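Plantazolicin methyltransferase BamL (Bacillus amyloliquefaciens subsp. plantarum, PDB 5DLY) probably transfers methyl groups from S-adenosyl-L-methionine to the amino terminus of desmethylplantazolicin, a late step in making the antibiotic plantazolicin. Local coordinates at residues F30-R35 with A180-Q185; S50-K55 with K123-F128; E193-L198 with A256-W261. All blocks are in the same frame, centred on the assembly; numbering follows the deposited sequence.

Contacts 1 and 2 share one long helix, 23-56, but lie on opposite sides of the chain's centre, their own centres about 29 Å apart. Contact 1 lines the pocket of the substrate analog 5D7, and the side chain of D33 is about 4 Å from the bound S-adenosyl-L-homocysteine. Contacts 2 and 3 each pack a helix on the same central sheet and touch through F51 and W261, with F51 CG 3.6 Å from W261 CZ3. Contact 3 lies outside the ligand pockets, yet the L258 side chain is about 7 Å from 5D7. Its centre is about 21 Å from that of contact 1, the nearest atoms being about 9 Å apart.

Contact 1 (F30-R35 with A180-Q185); sequences FRYDER and AYLKDQ. With 5D7 (prop-2-en-1-yl 2-[(1S)-1-amino-4-carbamimidamidobutyl]-1,3-thiazole-4-carboxylate), chain B.
Y32 of helix 23-56 meets Y181 and L182 of helix 176-187 with nearly every atom of its side chain. CG stands anti to the backbone N (chi1 179°), an extension that carries the ring toward the other helix. At the root, Y32 CB lies 3.9 Å from Y181 CE2, and Y181 CE2 stays close along CG as far as Y32 CD1, 3.8 Å away. The two rings form an offset edge-to-face pair with planes at 65°, Y181 giving the edge and Y32 the face. One atom further out, Y32 CE1 comes 3.6 Å from C1 on the thiazole of 5D7. L182 CD2 sits over one face, displaced toward the rim, in a CH-pi contact 3.9 Å from the centroid of the Y32 ring, while L182 CD1 covers CE2 and CZ. The phenol oxygen passes beside both leucine methyls and shares a hydrogen bond with T172 OG1.

The fold is a class I, Rossmann-like methyltransferase, and here segment 30-35 of helix 23-56, which precedes the first strand of the sheet, runs at 78° to segment 180-185 of helix 176-187 to build part of the substrate pocket. Y181 also makes the polar link between the helices: its hydroxyl donates to D33 OD1 over 2.7 Å, arriving on the syn side of the carboxylate and slightly out of its plane. The same Y181 OH is only 3.0 Å from S5 of 5D7, so the aspartate fixes the direction of a hydroxyl that rests against the thiazole sulfur. F20 of helix 10-21 touches both D33 and Y181. One turn beyond Y181, the backbone carbonyl of Q185 takes a hydrogen bond from the guanidinium of the ligand, with 5D7 NH1 2.9 Å from Q185 O; S189 OG also bonds to this carbonyl.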
loop_
_atom_site.group_PDB
_atom_site.type_symbol
_atom_site.label_atom_id
_atom_site.label_comp_id
_atom_site.label_asym_id
_atom_site.label_seq_id
_atom_site.Cartn_x
_atom_site.Cartn_y
_atom_site.Cartn_z
ATOM N N PHE A 30 9.772 -12.127 -5.003
ATOM C CA PHE A 30 8.954 -11.960 -6.211
ATOM C C PHE A 30 8.008 -13.138 -6.424
ATOM O O PHE A 30 6.815 -12.947 -6.648
ATOM C CB PHE A 30 9.827 -11.747 -7.456
ATOM C CG PHE A 30 9.040 -11.437 -8.705
ATOM C CD1 PHE A 30 8.514 -10.161 -8.917
ATOM C CD2 PHE A 30 8.819 -12.420 -9.669
ATOM C CE1 PHE A 30 7.790 -9.875 -10.064
ATOM C CE2 PHE A 30 8.095 -12.136 -10.820
ATOM C CZ PHE A 30 7.584 -10.863 -11.021
ATOM N N ARG A 31 8.545 -14.356 -6.343
ATOM C CA ARG A 31 7.748 -15.568 -6.514
ATOM C C ARG A 31 6.600 -15.641 -5.510
ATOM O O ARG A 31 5.454 -15.885 -5.891
ATOM C CB ARG A 31 8.638 -16.807 -6.394
ATOM C CG ARG A 31 7.976 -18.091 -6.865
ATOM C CD ARG A 31 8.813 -19.312 -6.521
ATOM N NE ARG A 31 10.059 -19.387 -7.282
ATOM C CZ ARG A 31 11.274 -19.177 -6.778
ATOM N NH1 ARG A 31 11.441 -18.883 -5.491
ATOM N NH2 ARG A 31 12.336 -19.278 -7.563
ATOM N N TYR A 32 6.911 -15.436 -4.230
ATOM C CA TYR A 32 5.881 -15.451 -3.200
ATOM C C TYR A 32 4.835 -14.360 -3.472
ATOM O O TYR A 32 3.625 -14.631 -3.464
ATOM C CB TYR A 32 6.463 -15.279 -1.782
ATOM C CG TYR A 32 5.366 -15.271 -0.740
ATOM C CD1 TYR A 32 4.693 -14.087 -0.422
ATOM C CD2 TYR A 32 4.960 -16.449 -0.112
ATOM C CE1 TYR A 32 3.662 -14.077 0.495
ATOM C CE2 TYR A 32 3.927 -16.449 0.821
ATOM C CZ TYR A 32 3.278 -15.255 1.118
ATOM O OH TYR A 32 2.246 -15.203 2.034
ATOM N N ASP A 33 5.308 -13.139 -3.708
ATOM C CA ASP A 33 4.413 -11.979 -3.836
ATOM C C ASP A 33 3.464 -12.119 -5.014
ATOM O O ASP A 33 2.274 -11.813 -4.899
ATOM C CB ASP A 33 5.210 -10.677 -3.955
ATOM C CG ASP A 33 5.947 -10.308 -2.674
ATOM O OD1 ASP A 33 5.777 -10.998 -1.640
ATOM O OD2 ASP A 33 6.708 -9.319 -2.720
ATOM N N GLU A 34 3.981 -12.597 -6.142
ATOM C CA GLU A 34 3.141 -12.817 -7.315
ATOM C C GLU A 34 2.084 -13.893 -7.082
ATOM O O GLU A 34 0.938 -13.741 -7.504
ATOM C CB GLU A 34 4.000 -13.163 -8.534
ATOM C CG GLU A 34 4.784 -11.981 -9.068
ATOM C CD GLU A 34 3.905 -10.969 -9.768
ATOM O OE1 GLU A 34 3.726 -9.859 -9.220
ATOM O OE2 GLU A 34 3.384 -11.290 -10.858
ATOM N N ARG A 35 2.466 -14.970 -6.400
ATOM C CA ARG A 35 1.558 -16.092 -6.156
ATOM C C ARG A 35 0.487 -15.772 -5.115
ATOM O O ARG A 35 -0.674 -16.162 -5.264
ATOM C CB ARG A 35 2.351 -17.332 -5.722
ATOM C CG ARG A 35 1.520 -18.601 -5.600
ATOM C CD ARG A 35 2.323 -19.766 -5.032
ATOM N NE ARG A 35 2.579 -19.629 -3.593
ATOM C CZ ARG A 35 3.788 -19.591 -3.034
ATOM N NH1 ARG A 35 4.894 -19.702 -3.769
ATOM N NH2 ARG A 35 3.898 -19.463 -1.716
ATOM N N ALA A 180 11.554 -18.057 5.883
ATOM C CA ALA A 180 12.521 -17.061 6.348
ATOM C C ALA A 180 12.130 -15.653 5.910
ATOM O O ALA A 180 12.170 -14.715 6.702
ATOM C CB ALA A 180 13.917 -17.409 5.847
ATOM N N TYR A 181 11.738 -15.538 4.644
ATOM C CA TYR A 181 11.226 -14.295 4.071
ATOM C C TYR A 181 10.059 -13.742 4.880
ATOM O O TYR A 181 10.099 -12.599 5.334
ATOM C CB TYR A 181 10.826 -14.554 2.616
ATOM C CG TYR A 181 10.003 -13.474 1.963
ATOM C CD1 TYR A 181 10.505 -12.177 1.822
ATOM C CD2 TYR A 181 8.741 -13.759 1.455
ATOM C CE1 TYR A 181 9.752 -11.187 1.207
ATOM C CE2 TYR A 181 7.969 -12.771 0.849
ATOM C CZ TYR A 181 8.489 -11.494 0.727
ATOM O OH TYR A 181 7.747 -10.512 0.112
ATOM N N LEU A 182 9.035 -14.564 5.086
ATOM C CA LEU A 182 7.838 -14.105 5.796
ATOM C C LEU A 182 8.111 -13.736 7.252
ATOM O O LEU A 182 7.572 -12.746 7.753
ATOM C CB LEU A 182 6.706 -15.133 5.692
ATOM C CG LEU A 182 6.097 -15.323 4.297
ATOM C CD1 LEU A 182 5.011 -16.386 4.358
ATOM C CD2 LEU A 182 5.561 -14.020 3.711
ATOM N N LYS A 183 8.947 -14.525 7.929
ATOM C CA LYS A 183 9.333 -14.196 9.305
ATOM C C LYS A 183 9.947 -12.797 9.369
ATOM O O LYS A 183 9.559 -11.983 10.216
ATOM C CB LYS A 183 10.314 -15.224 9.882
ATOM C CG LYS A 183 9.694 -16.539 10.325
ATOM C CD LYS A 183 10.752 -17.374 11.032
ATOM C CE LYS A 183 10.378 -18.842 11.091
ATOM N NZ LYS A 183 11.591 -19.668 11.375
ATOM N N ASP A 184 10.910 -12.524 8.485
ATOM C CA ASP A 184 11.518 -11.197 8.406
ATOM C C ASP A 184 10.495 -10.101 8.071
ATOM O O ASP A 184 10.534 -9.014 8.657
ATOM C CB ASP A 184 12.658 -11.168 7.389
ATOM C CG ASP A 184 13.939 -11.799 7.909
ATOM O OD1 ASP A 184 14.038 -12.104 9.124
ATOM O OD2 ASP A 184 14.858 -11.962 7.090
ATOM N N GLN A 185 9.574 -10.394 7.155
ATOM C CA GLN A 185 8.557 -9.402 6.776
ATOM C C GLN A 185 7.631 -9.058 7.949
ATOM O O GLN A 185 7.379 -7.881 8.223
ATOM C CB GLN A 185 7.746 -9.845 5.551
ATOM C CG GLN A 185 8.542 -10.035 4.262
ATOM C CD GLN A 185 9.525 -8.902 3.988
ATOM O OE1 GLN A 185 10.729 -9.121 3.811
ATOM N NE2 GLN A 185 9.017 -7.685 3.969
HETATM O O9 5D7 B . 0.620 -9.322 1.673
HETATM C C6 5D7 B . 1.389 -10.204 2.025
HETATM O O7 5D7 B . 0.898 -11.439 2.584
HETATM C C8 5D7 B . -0.490 -11.637 2.870
HETATM C C2 5D7 B . 2.856 -10.060 1.868
HETATM N N3 5D7 B . 3.411 -9.037 1.163
HETATM C C4 5D7 B . 4.751 -9.048 1.102
HETATM S S5 5D7 B . 5.339 -10.435 1.961
HETATM C C1 5D7 B . 3.764 -10.982 2.406
HETATM C CA 5D7 B . 5.690 -8.124 0.433
HETATM N N 5D7 B . 4.904 -7.224 -0.402
HETATM C CB 5D7 B . 6.536 -7.331 1.441
HETATM C CG 5D7 B . 5.787 -6.785 2.662
HETATM C CD 5D7 B . 6.465 -5.507 3.131
HETATM N NE 5D7 B . 5.841 -5.063 4.371
HETATM C CZ 5D7 B . 6.142 -5.412 5.623
HETATM N NH2 5D7 B . 5.485 -4.927 6.585
HETATM N NH1 5D7 B . 7.102 -6.213 5.861
HETATM C C3 5D7 B . -0.652 -12.994 3.506
HETATM C C5 5D7 B . -1.729 -13.723 3.288
#

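Contact 2 (S50-K55 with K123-F128); sequences SFYSSK and KQDIIF
At the start of strand 124-130, in the middle of the Rossmann-like sheet between strands 62-66 and 154-160, the chain turns a corner at D125, and here D125 and I126 receive the side chain of Y52 from the last turns of helix 23-56. With chi1 at -163° the ring swings off the helix toward the strand. Its inner part is apolar, Y52 CD2 lying 3.9 Å from I126 CG1. Further along, Y52 CE2 approaches the main chain and is 3.5 Å from D125 O.

The hydroxyl then comes to rest over the flat side of the aspartate, with Y52 OH 3.2 Å from D125 CG and almost as near to both carboxylate oxygens; ring and carboxylate planes are only 28° apart. From that position neither oxygen is suitably aligned, and no hydrogen bond forms between the two side chains. Each is satisfied by others: Y52 OH bonds to the carbonyl of Q153, D125 OD1 to S151 OG, and D125 OD2 to R58 in a salt bridge and to the backbone N of Y61.

R58, S151 and the Y61 amide around this buried carboxylate would be expected to keep it ionised, while the phenol spends its proton on Q153 and meets D125 by contact alone.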
loop_
_atom_site.group_PDB
_atom_site.type_symbol
_atom_site.label_atom_id
_atom_site.label_comp_id
_atom_site.label_asym_id
_atom_site.label_seq_id
_atom_site.Cartn_x
_atom_site.Cartn_y
_atom_site.Cartn_z
ATOM N N SER A 50 -13.201 3.444 -5.252
ATOM C CA SER A 50 -14.570 3.546 -4.764
ATOM C C SER A 50 -14.671 4.609 -3.679
ATOM O O SER A 50 -15.622 5.389 -3.666
ATOM C CB SER A 50 -15.070 2.203 -4.247
ATOM O OG SER A 50 -16.376 2.346 -3.707
ATOM N N PHE A 51 -13.682 4.646 -2.785
ATOM C CA PHE A 51 -13.639 5.646 -1.728
ATOM C C PHE A 51 -13.620 7.049 -2.318
ATOM O O PHE A 51 -14.397 7.912 -1.897
ATOM C CB PHE A 51 -12.422 5.444 -0.810
ATOM C CG PHE A 51 -12.314 6.473 0.283
ATOM C CD1 PHE A 51 -11.611 7.669 0.073
ATOM C CD2 PHE A 51 -12.907 6.257 1.527
ATOM C CE1 PHE A 51 -11.513 8.623 1.083
ATOM C CE2 PHE A 51 -12.808 7.213 2.541
ATOM C CZ PHE A 51 -12.113 8.393 2.314
ATOM N N TYR A 52 -12.749 7.258 -3.306
ATOM C CA TYR A 52 -12.545 8.588 -3.876
ATOM C C TYR A 52 -13.824 9.129 -4.526
ATOM O O TYR A 52 -14.234 10.271 -4.257
ATOM C CB TYR A 52 -11.340 8.616 -4.845
ATOM C CG TYR A 52 -10.868 10.028 -5.109
ATOM C CD1 TYR A 52 -11.481 10.813 -6.091
ATOM C CD2 TYR A 52 -9.848 10.599 -4.347
ATOM C CE1 TYR A 52 -11.086 12.122 -6.312
ATOM C CE2 TYR A 52 -9.439 11.908 -4.571
ATOM C CZ TYR A 52 -10.069 12.662 -5.547
ATOM O OH TYR A 52 -9.678 13.966 -5.765
ATOM N N SER A 53 -14.452 8.300 -5.354
ATOM C CA SER A 53 -15.709 8.655 -6.028
ATOM C C SER A 53 -16.852 8.904 -5.048
ATOM O O SER A 53 -17.636 9.837 -5.234
ATOM C CB SER A 53 -16.114 7.577 -7.036
ATOM O OG SER A 53 -15.480 7.779 -8.287
ATOM N N SER A 54 -16.940 8.079 -4.009
ATOM C CA SER A 54 -17.969 8.226 -2.981
ATOM C C SER A 54 -17.792 9.542 -2.218
ATOM O O SER A 54 -18.746 10.311 -2.060
ATOM C CB SER A 54 -17.942 7.027 -2.022
ATOM O OG SER A 54 -18.894 7.167 -0.986
ATOM N N LYS A 55 -16.562 9.803 -1.786
ATOM C CA LYS A 55 -16.245 10.979 -0.979
ATOM C C LYS A 55 -16.276 12.275 -1.793
ATOM O O LYS A 55 -16.838 13.276 -1.344
ATOM C CB LYS A 55 -14.883 10.802 -0.290
ATOM C CG LYS A 55 -14.466 11.935 0.636
ATOM C CD LYS A 55 -14.968 11.767 2.060
ATOM C CE LYS A 55 -14.413 12.870 2.950
ATOM N NZ LYS A 55 -14.899 12.789 4.353
ATOM N N LYS A 123 0.182 18.514 -6.744
ATOM C CA LYS A 123 -0.454 17.761 -5.668
ATOM C C LYS A 123 -1.205 16.558 -6.234
ATOM O O LYS A 123 -1.695 16.584 -7.375
ATOM C CB LYS A 123 -1.381 18.649 -4.834
ATOM C CG LYS A 123 -0.728 19.919 -4.298
ATOM C CD LYS A 123 0.429 19.636 -3.355
ATOM C CE LYS A 123 1.014 20.928 -2.792
ATOM N NZ LYS A 123 1.716 21.726 -3.837
ATOM N N GLN A 124 -1.284 15.506 -5.424
ATOM C CA GLN A 124 -1.808 14.211 -5.850
ATOM C C GLN A 124 -3.154 13.928 -5.201
ATOM O O GLN A 124 -3.350 14.218 -4.016
ATOM C CB GLN A 124 -0.828 13.102 -5.468
ATOM C CG GLN A 124 0.548 13.278 -6.086
ATOM C CD GLN A 124 0.525 13.138 -7.599
ATOM O OE1 GLN A 124 0.283 12.054 -8.133
ATOM N NE2 GLN A 124 0.793 14.244 -8.301
ATOM N N ASP A 125 -4.071 13.350 -5.971
ATOM C CA ASP A 125 -5.397 13.013 -5.466
ATOM C C ASP A 125 -5.372 11.718 -4.648
ATOM O O ASP A 125 -6.078 11.599 -3.646
ATOM C CB ASP A 125 -6.407 12.894 -6.614
ATOM C CG ASP A 125 -6.860 14.245 -7.159
ATOM O OD1 ASP A 125 -6.614 15.295 -6.522
ATOM O OD2 ASP A 125 -7.476 14.245 -8.247
ATOM N N ILE A 126 -4.564 10.755 -5.087
ATOM C CA ILE A 126 -4.383 9.495 -4.370
ATOM C C ILE A 126 -2.908 9.164 -4.284
ATOM O O ILE A 126 -2.196 9.222 -5.282
ATOM C CB ILE A 126 -5.124 8.329 -5.067
ATOM C CG1 ILE A 126 -6.617 8.673 -5.223
ATOM C CG2 ILE A 126 -4.906 7.018 -4.311
ATOM C CD1 ILE A 126 -7.420 7.653 -5.994
ATOM N N ILE A 127 -2.471 8.829 -3.077
ATOM C CA ILE A 127 -1.145 8.286 -2.843
ATOM C C ILE A 127 -1.348 6.885 -2.266
ATOM O O ILE A 127 -2.058 6.712 -1.282
ATOM C CB ILE A 127 -0.315 9.198 -1.906
ATOM C CG1 ILE A 127 -0.213 10.613 -2.496
ATOM C CG2 ILE A 127 1.059 8.587 -1.654
ATOM C CD1 ILE A 127 0.457 11.636 -1.594
ATOM N N PHE A 128 -0.753 5.885 -2.911
ATOM C CA PHE A 128 -0.988 4.480 -2.573
ATOM C C PHE A 128 0.296 3.869 -2.028
ATOM O O PHE A 128 1.366 4.007 -2.628
ATOM C CB PHE A 128 -1.391 3.762 -3.866
ATOM C CG PHE A 128 -1.959 2.366 -3.696
ATOM C CD1 PHE A 128 -2.753 1.999 -2.611
ATOM C CD2 PHE A 128 -1.739 1.420 -4.705
ATOM C CE1 PHE A 128 -3.306 0.726 -2.532
ATOM C CE2 PHE A 128 -2.281 0.157 -4.627
ATOM C CZ PHE A 128 -3.067 -0.195 -3.538
#

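Contact 3 (E193-L198 with A256-W261); sequences EEFKQL and ALLHGW
Segment 193-198 of helix 192-203 runs almost parallel to strand 258-261, at 8° and with their axes 9.7 Å apart, and the nearest alpha carbons, those of F195 and G260, are separated by 7.9 Å. The gap is bridged chiefly by one aromatic side chain, which meets the backbone of the strand. The trans first torsion (-169°) sends the F195 ring to the strand. The ring arrives with its rim leading: F195 CE2 is 3.6 Å from G260 CA and equally near the G260 nitrogen, and the peptide joining H259 to G260 lies close to the ring plane, with H259 C 3.9 Å from F195 CE2. Because G260 has no side chain, nothing stands between the aromatic edge and the main chain, and the ring can settle on the strand itself.

L258 flanks the inner half of the phenylalanine. Its CB packs 3.9 Å from F195 CD2, and its CD1 lies 4.1 Å from F195 CB; the leucine and the ring lie alongside one another, pointing opposite ways. No hydrogen bond crosses between the two segments.

As strand residues alternate, H259 and W261 point away from the helix, to the other face of the sheet, where W261 stacks with F51, Y157 and F221. On the helix side, F195 also touches I158 and V213, so its ring bears on strand 258-265 and on both of that strand's neighbours, 154-160 and 209-214, which run antiparallel to it. Helix 192-203 thus covers this end of the sheet, and helix 2-8 packs in turn against it through I5 on E194 and I2 on L198.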
loop_
_atom_site.group_PDB
_atom_site.type_symbol
_atom_site.label_atom_id
_atom_site.label_comp_id
_atom_site.label_asym_id
_atom_site.label_seq_id
_atom_site.Cartn_x
_atom_site.Cartn_y
_atom_site.Cartn_z
ATOM N N GLU A 193 -2.276 -1.345 16.898
ATOM C CA GLU A 193 -2.080 -0.323 17.919
ATOM C C GLU A 193 -1.013 0.704 17.513
ATOM O O GLU A 193 -1.242 1.917 17.604
ATOM C CB GLU A 193 -1.702 -1.006 19.238
ATOM C CG GLU A 193 -1.377 -0.069 20.383
ATOM C CD GLU A 193 -0.882 -0.822 21.602
ATOM O OE1 GLU A 193 0.321 -1.165 21.655
ATOM O OE2 GLU A 193 -1.704 -1.068 22.504
ATOM N N GLU A 194 0.141 0.221 17.057
ATOM C CA GLU A 194 1.248 1.097 16.662
ATOM C C GLU A 194 0.905 1.927 15.435
ATOM O O GLU A 194 1.271 3.097 15.354
ATOM C CB GLU A 194 2.518 0.292 16.393
ATOM C CG GLU A 194 3.137 -0.326 17.636
ATOM C CD GLU A 194 4.146 -1.406 17.311
ATOM O OE1 GLU A 194 4.203 -1.859 16.142
ATOM O OE2 GLU A 194 4.896 -1.809 18.227
ATOM N N PHE A 195 0.224 1.298 14.481
ATOM C CA PHE A 195 -0.183 1.951 13.242
ATOM C C PHE A 195 -1.176 3.076 13.524
ATOM O O PHE A 195 -1.057 4.173 12.958
ATOM C CB PHE A 195 -0.777 0.886 12.310
ATOM C CG PHE A 195 -1.021 1.342 10.890
ATOM C CD1 PHE A 195 -0.079 2.090 10.192
ATOM C CD2 PHE A 195 -2.186 0.961 10.240
ATOM C CE1 PHE A 195 -0.315 2.477 8.872
ATOM C CE2 PHE A 195 -2.426 1.338 8.920
ATOM C CZ PHE A 195 -1.487 2.102 8.241
ATOM N N LYS A 196 -2.136 2.810 14.412
ATOM C CA LYS A 196 -3.120 3.820 14.835
ATOM C C LYS A 196 -2.438 5.034 15.459
ATOM O O LYS A 196 -2.780 6.180 15.137
ATOM C CB LYS A 196 -4.123 3.225 15.829
ATOM C CG LYS A 196 -5.295 2.482 15.205
ATOM C CD LYS A 196 -6.389 2.267 16.247
ATOM C CE LYS A 196 -7.698 1.795 15.626
ATOM N NZ LYS A 196 -8.070 0.401 16.008
ATOM N N GLN A 197 -1.468 4.772 16.336
ATOM C CA GLN A 197 -0.702 5.839 16.976
ATOM C C GLN A 197 0.062 6.670 15.948
ATOM O O GLN A 197 0.074 7.905 16.017
ATOM C CB GLN A 197 0.255 5.274 18.031
ATOM C CG GLN A 197 0.851 6.331 18.958
ATOM C CD GLN A 197 -0.191 7.242 19.592
ATOM O OE1 GLN A 197 -1.184 6.782 20.166
ATOM N NE2 GLN A 197 0.032 8.545 19.492
ATOM N N LEU A 198 0.687 5.994 14.984
ATOM C CA LEU A 198 1.428 6.681 13.929
ATOM C C LEU A 198 0.523 7.614 13.105
ATOM O O LEU A 198 0.882 8.770 12.866
ATOM C CB LEU A 198 2.145 5.670 13.013
ATOM C CG LEU A 198 3.237 6.192 12.063
ATOM C CD1 LEU A 198 4.248 5.090 11.768
ATOM C CD2 LEU A 198 2.666 6.757 10.769
ATOM N N ALA A 256 -5.748 -11.005 8.646
ATOM C CA ALA A 256 -6.223 -9.634 8.464
ATOM C C ALA A 256 -5.036 -8.695 8.275
ATOM O O ALA A 256 -4.027 -8.808 8.967
ATOM C CB ALA A 256 -7.067 -9.191 9.653
ATOM N N LEU A 257 -5.166 -7.785 7.317
ATOM C CA LEU A 257 -4.125 -6.806 7.024
ATOM C C LEU A 257 -4.444 -5.504 7.745
ATOM O O LEU A 257 -5.594 -5.272 8.130
ATOM C CB LEU A 257 -4.067 -6.558 5.515
ATOM C CG LEU A 257 -3.550 -7.729 4.672
ATOM C CD1 LEU A 257 -3.949 -7.573 3.217
ATOM C CD2 LEU A 257 -2.041 -7.854 4.786
ATOM N N LEU A 258 -3.428 -4.662 7.923
ATOM C CA LEU A 258 -3.650 -3.277 8.349
ATOM C C LEU A 258 -4.112 -2.438 7.161
ATOM O O LEU A 258 -3.513 -2.508 6.076
ATOM C CB LEU A 258 -2.358 -2.683 8.902
ATOM C CG LEU A 258 -1.619 -3.430 10.013
ATOM C CD1 LEU A 258 -0.347 -2.678 10.363
ATOM C CD2 LEU A 258 -2.511 -3.549 11.234
ATOM N N HIS A 259 -5.180 -1.660 7.362
ATOM C CA HIS A 259 -5.675 -0.717 6.360
ATOM C C HIS A 259 -5.714 0.659 6.992
ATOM O O HIS A 259 -6.350 0.843 8.027
ATOM C CB HIS A 259 -7.081 -1.106 5.896
ATOM C CG HIS A 259 -7.170 -2.494 5.357
ATOM N ND1 HIS A 259 -7.247 -3.597 6.177
ATOM C CD2 HIS A 259 -7.186 -2.963 4.085
ATOM C CE1 HIS A 259 -7.294 -4.688 5.436
ATOM N NE2 HIS A 259 -7.276 -4.334 4.167
ATOM N N GLY A 260 -5.016 1.619 6.393
ATOM C CA GLY A 260 -4.937 2.970 6.953
ATOM C C GLY A 260 -5.230 4.009 5.897
ATOM O O GLY A 260 -4.812 3.861 4.744
ATOM N N TRP A 261 -5.990 5.035 6.280
ATOM C CA TRP A 261 -6.296 6.158 5.403
ATOM C C TRP A 261 -5.895 7.458 6.059
ATOM O O TRP A 261 -6.148 7.667 7.256
ATOM C CB TRP A 261 -7.798 6.249 5.090
ATOM C CG TRP A 261 -8.416 5.014 4.525
ATOM C CD1 TRP A 261 -8.795 3.904 5.215
ATOM C CD2 TRP A 261 -8.743 4.772 3.153
ATOM N NE1 TRP A 261 -9.325 2.970 4.360
ATOM C CE2 TRP A 261 -9.317 3.481 3.087
ATOM C CE3 TRP A 261 -8.625 5.526 1.972
ATOM C CZ2 TRP A 261 -9.747 2.913 1.884
ATOM C CZ3 TRP A 261 -9.053 4.960 0.770
ATOM C CH2 TRP A 261 -9.607 3.663 0.738
#